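Local structure of kinetochore protein mis18 (Schizosaccharomyces pombe, 5J6P) at residues D82-D86 against M87-S91. The protein acts in the complex that recruits the centromeric histone CENP-A, maintaining kinetochore factors and the deacetylated state of histones in the centromere's central core. Numbering follows the deposited sequence.
Sequences DDIRD and MYTFS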
ATOM      1  N   ASP A  82      28.567  -6.684  -1.605  1.00 84.01           N
ATOM      2  CA  ASP A  82      27.936  -8.017  -1.461  1.00 80.86           C
ATOM      3  C   ASP A  82      26.599  -8.000  -0.722  1.00 80.85           C
ATOM      4  O   ASP A  82      25.868  -8.989  -0.799  1.00 78.63           O
ATOM      5  CB  ASP A  82      28.858  -9.026  -0.783  1.00 86.29           C
ATOM      6  CG  ASP A  82      29.776  -9.726  -1.752  1.00 95.94           C
ATOM      7  OD1 ASP A  82      30.337  -9.038  -2.610  1.00105.39           O
ATOM      8  OD2 ASP A  82      29.937 -10.966  -1.658  1.00 99.04           O
ATOM      9  N   ASP A  83      26.288  -6.904  -0.015  1.00 87.47           N
ATOM     10  CA  ASP A  83      24.935  -6.674   0.584  1.00 99.55           C
ATOM     11  C   ASP A  83      23.829  -6.596  -0.456  1.00 99.27           C
ATOM     12  O   ASP A  83      22.766  -7.170  -0.296  1.00 99.28           O
ATOM     13  CB  ASP A  83      24.885  -5.342   1.309  1.00104.88           C
ATOM     14  CG  ASP A  83      26.050  -5.138   2.184  1.00112.57           C
ATOM     15  OD1 ASP A  83      26.085  -5.844   3.223  1.00104.59           O
ATOM     16  OD2 ASP A  83      26.920  -4.311   1.782  1.00107.00           O
ATOM     17  N   ILE A  84      24.119  -5.844  -1.509  1.00 95.88           N
ATOM     18  CA  ILE A  84      23.206  -5.565  -2.597  1.00 85.85           C
ATOM     19  C   ILE A  84      22.913  -6.808  -3.434  1.00 84.32           C
ATOM     20  O   ILE A  84      21.833  -6.932  -4.031  1.00106.46           O
ATOM     21  CB  ILE A  84      23.826  -4.488  -3.535  1.00 84.02           C
ATOM     22  CG1 ILE A  84      24.178  -3.222  -2.786  1.00 89.03           C
ATOM     23  CG2 ILE A  84      22.867  -4.047  -4.596  1.00103.82           C
ATOM     24  CD1 ILE A  84      23.236  -2.892  -1.656  1.00 90.46           C
ATOM     25  N   ARG A  85      23.875  -7.708  -3.507  1.00 78.91           N
ATOM     26  CA  ARG A  85      23.899  -8.695  -4.560  1.00 79.89           C
ATOM     27  C   ARG A  85      22.812  -9.695  -4.343  1.00 70.66           C
ATOM     28  O   ARG A  85      22.654 -10.154  -3.244  1.00 73.65           O
ATOM     29  CB  ARG A  85      25.231  -9.430  -4.585  1.00 90.36           C
ATOM     30  CG  ARG A  85      25.360 -10.470  -5.694  1.00 93.34           C
ATOM     31  CD  ARG A  85      26.298 -11.562  -5.257  1.00 97.71           C
ATOM     32  NE  ARG A  85      27.677 -11.107  -5.335  1.00100.06           N
ATOM     33  CZ  ARG A  85      28.722 -11.724  -4.789  1.00105.96           C
ATOM     34  NH1 ARG A  85      28.580 -12.836  -4.051  1.00 88.60           N
ATOM     35  NH2 ARG A  85      29.924 -11.196  -4.981  1.00110.80           N
ATOM     36  N   ASP A  86      22.123 -10.040  -5.432  1.00 74.89           N
ATOM     37  CA  ASP A  86      20.916 -10.857  -5.456  1.00 77.39           C
ATOM     38  C   ASP A  86      19.814 -10.399  -4.485  1.00 80.52           C
ATOM     39  O   ASP A  86      19.089 -11.233  -3.882  1.00 79.48           O
ATOM     40  CB  ASP A  86      21.298 -12.328  -5.315  1.00 78.59           C
ATOM     41  CG  ASP A  86      22.085 -12.815  -6.508  1.00 86.82           C
ATOM     42  OD1 ASP A  86      22.177 -12.042  -7.492  1.00 83.37           O
ATOM     43  OD2 ASP A  86      22.610 -13.952  -6.476  1.00 94.56           O
ATOM     44  N   MET A  87      19.696  -9.069  -4.379  1.00 69.03           N
ATOM     45  CA  MET A  87      18.673  -8.416  -3.585  1.00 79.37           C
ATOM     46  C   MET A  87      18.021  -7.341  -4.445  1.00 83.04           C
ATOM     47  O   MET A  87      18.640  -6.814  -5.386  1.00 95.79           O
ATOM     48  CB  MET A  87      19.230  -7.744  -2.311  1.00 73.68           C
ATOM     49  CG  MET A  87      20.084  -8.598  -1.408  1.00 77.03           C
ATOM     50  SD  MET A  87      19.346  -9.655  -0.152  1.00 89.87           S
ATOM     51  CE  MET A  87      18.765 -11.119  -1.036  1.00 83.97           C
ATOM     52  N   TYR A  88      16.811  -6.968  -4.025  1.00 78.34           N
ATOM     53  CA  TYR A  88      15.970  -6.024  -4.735  1.00 73.86           C
ATOM     54  C   TYR A  88      16.342  -4.603  -4.404  1.00 61.99           C
ATOM     55  O   TYR A  88      16.064  -4.148  -3.323  1.00 72.61           O
ATOM     56  CB  TYR A  88      14.489  -6.253  -4.421  1.00 67.85           C
ATOM     57  CG  TYR A  88      14.028  -7.672  -4.677  1.00 69.14           C
ATOM     58  CD1 TYR A  88      13.571  -8.076  -5.921  1.00 67.94           C
ATOM     59  CD2 TYR A  88      14.046  -8.608  -3.657  1.00 75.65           C
ATOM     60  CE1 TYR A  88      13.131  -9.387  -6.135  1.00 74.33           C
ATOM     61  CE2 TYR A  88      13.620  -9.909  -3.857  1.00 85.92           C
ATOM     62  CZ  TYR A  88      13.160 -10.297  -5.092  1.00 78.84           C
ATOM     63  OH  TYR A  88      12.739 -11.599  -5.223  1.00 82.50           O
ATOM     64  N   THR A  89      16.938  -3.909  -5.363  1.00 57.51           N
ATOM     65  CA  THR A  89      17.401  -2.548  -5.186  1.00 68.21           C
ATOM     66  C   THR A  89      16.501  -1.591  -5.962  1.00 69.20           C
ATOM     67  O   THR A  89      16.613  -1.439  -7.178  1.00 73.34           O
ATOM     68  CB  THR A  89      18.881  -2.396  -5.655  1.00 73.96           C
ATOM     69  OG1 THR A  89      19.732  -3.306  -4.917  1.00 82.94           O
ATOM     70  CG2 THR A  89      19.377  -0.995  -5.477  1.00 65.79           C
ATOM     71  N   PHE A  90      15.662  -0.894  -5.213  1.00 68.68           N
ATOM     72  CA  PHE A  90      14.658   0.017  -5.743  1.00 64.40           C
ATOM     73  C   PHE A  90      15.065   1.471  -5.876  1.00 65.22           C
ATOM     74  O   PHE A  90      15.799   2.019  -5.073  1.00 75.17           O
ATOM     75  CB  PHE A  90      13.403  -0.073  -4.865  1.00 67.57           C
ATOM     76  CG  PHE A  90      12.709  -1.407  -4.963  1.00 66.32           C
ATOM     77  CD1 PHE A  90      12.078  -1.781  -6.131  1.00 70.29           C
ATOM     78  CD2 PHE A  90      12.716  -2.298  -3.916  1.00 65.92           C
ATOM     79  CE1 PHE A  90      11.468  -3.031  -6.248  1.00 70.13           C
ATOM     80  CE2 PHE A  90      12.112  -3.533  -4.029  1.00 66.16           C
ATOM     81  CZ  PHE A  90      11.471  -3.901  -5.191  1.00 63.12           C
ATOM     82  N   SER A  91      14.493   2.097  -6.880  1.00 71.49           N
ATOM     83  CA  SER A  91      14.757   3.467  -7.250  1.00 77.36           C
ATOM     84  C   SER A  91      13.762   4.390  -6.489  1.00 78.99           C
ATOM     85  O   SER A  91      12.573   4.261  -6.664  1.00 80.86           O
ATOM     86  CB  SER A  91      14.589   3.519  -8.784  1.00 78.35           C
ATOM     87  OG  SER A  91      15.108   4.683  -9.371  1.00 84.43           O
TER
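M87 CB and CG lie against the carbonyls of I84 and D83, and the side chain, followed atom by atom, illustrates how the last residue of a tight turn can pack on the backbone that precedes it. CB sits beside the carbonyl of I84, 3.2 Å from its O. The first torsion then sets CG beside the residue's own backbone N (chi1 -52°), which carries it back to the D83 carbonyl, with CG 3.2 Å from D83 O. Bends at chi2 and chi3 fold the remainder: SD stays more distant, 4.1 Å from D86 O, and the chain ends near that carbonyl, the exact place of CE being doubtful. The side chain also touches T33 and S35. With a serine here the thioether is gone, and the space beside the D83 carbonyl, where CG sat, would probably be less well filled.

Within the turn itself, a weak hydrogen bond joins M87 N to I84 O (3.0 Å), bent to 128° at the hydrogen. Farther along, I84 CG2 meets T89 OG1 at 3.2 Å, the two side chains crossing at about a right angle; the T89 hydroxyl also has a weak hydrogen bond with T33 of strand 31-34. On the loop side, R85 pairs with D82 by charge alone, R85 NH2 lying 3.2 Å from D82 OD1, while its NE is hydrogen-bonded to T77. I84 to M87 form a type II beta turn at the end of the loop after strand 69-76, leading into strand 88-91, which lies between strands 31-34 and 69-76 in the larger antiparallel sheet of the Yippee-Mis18 domain, a beta-tent fold.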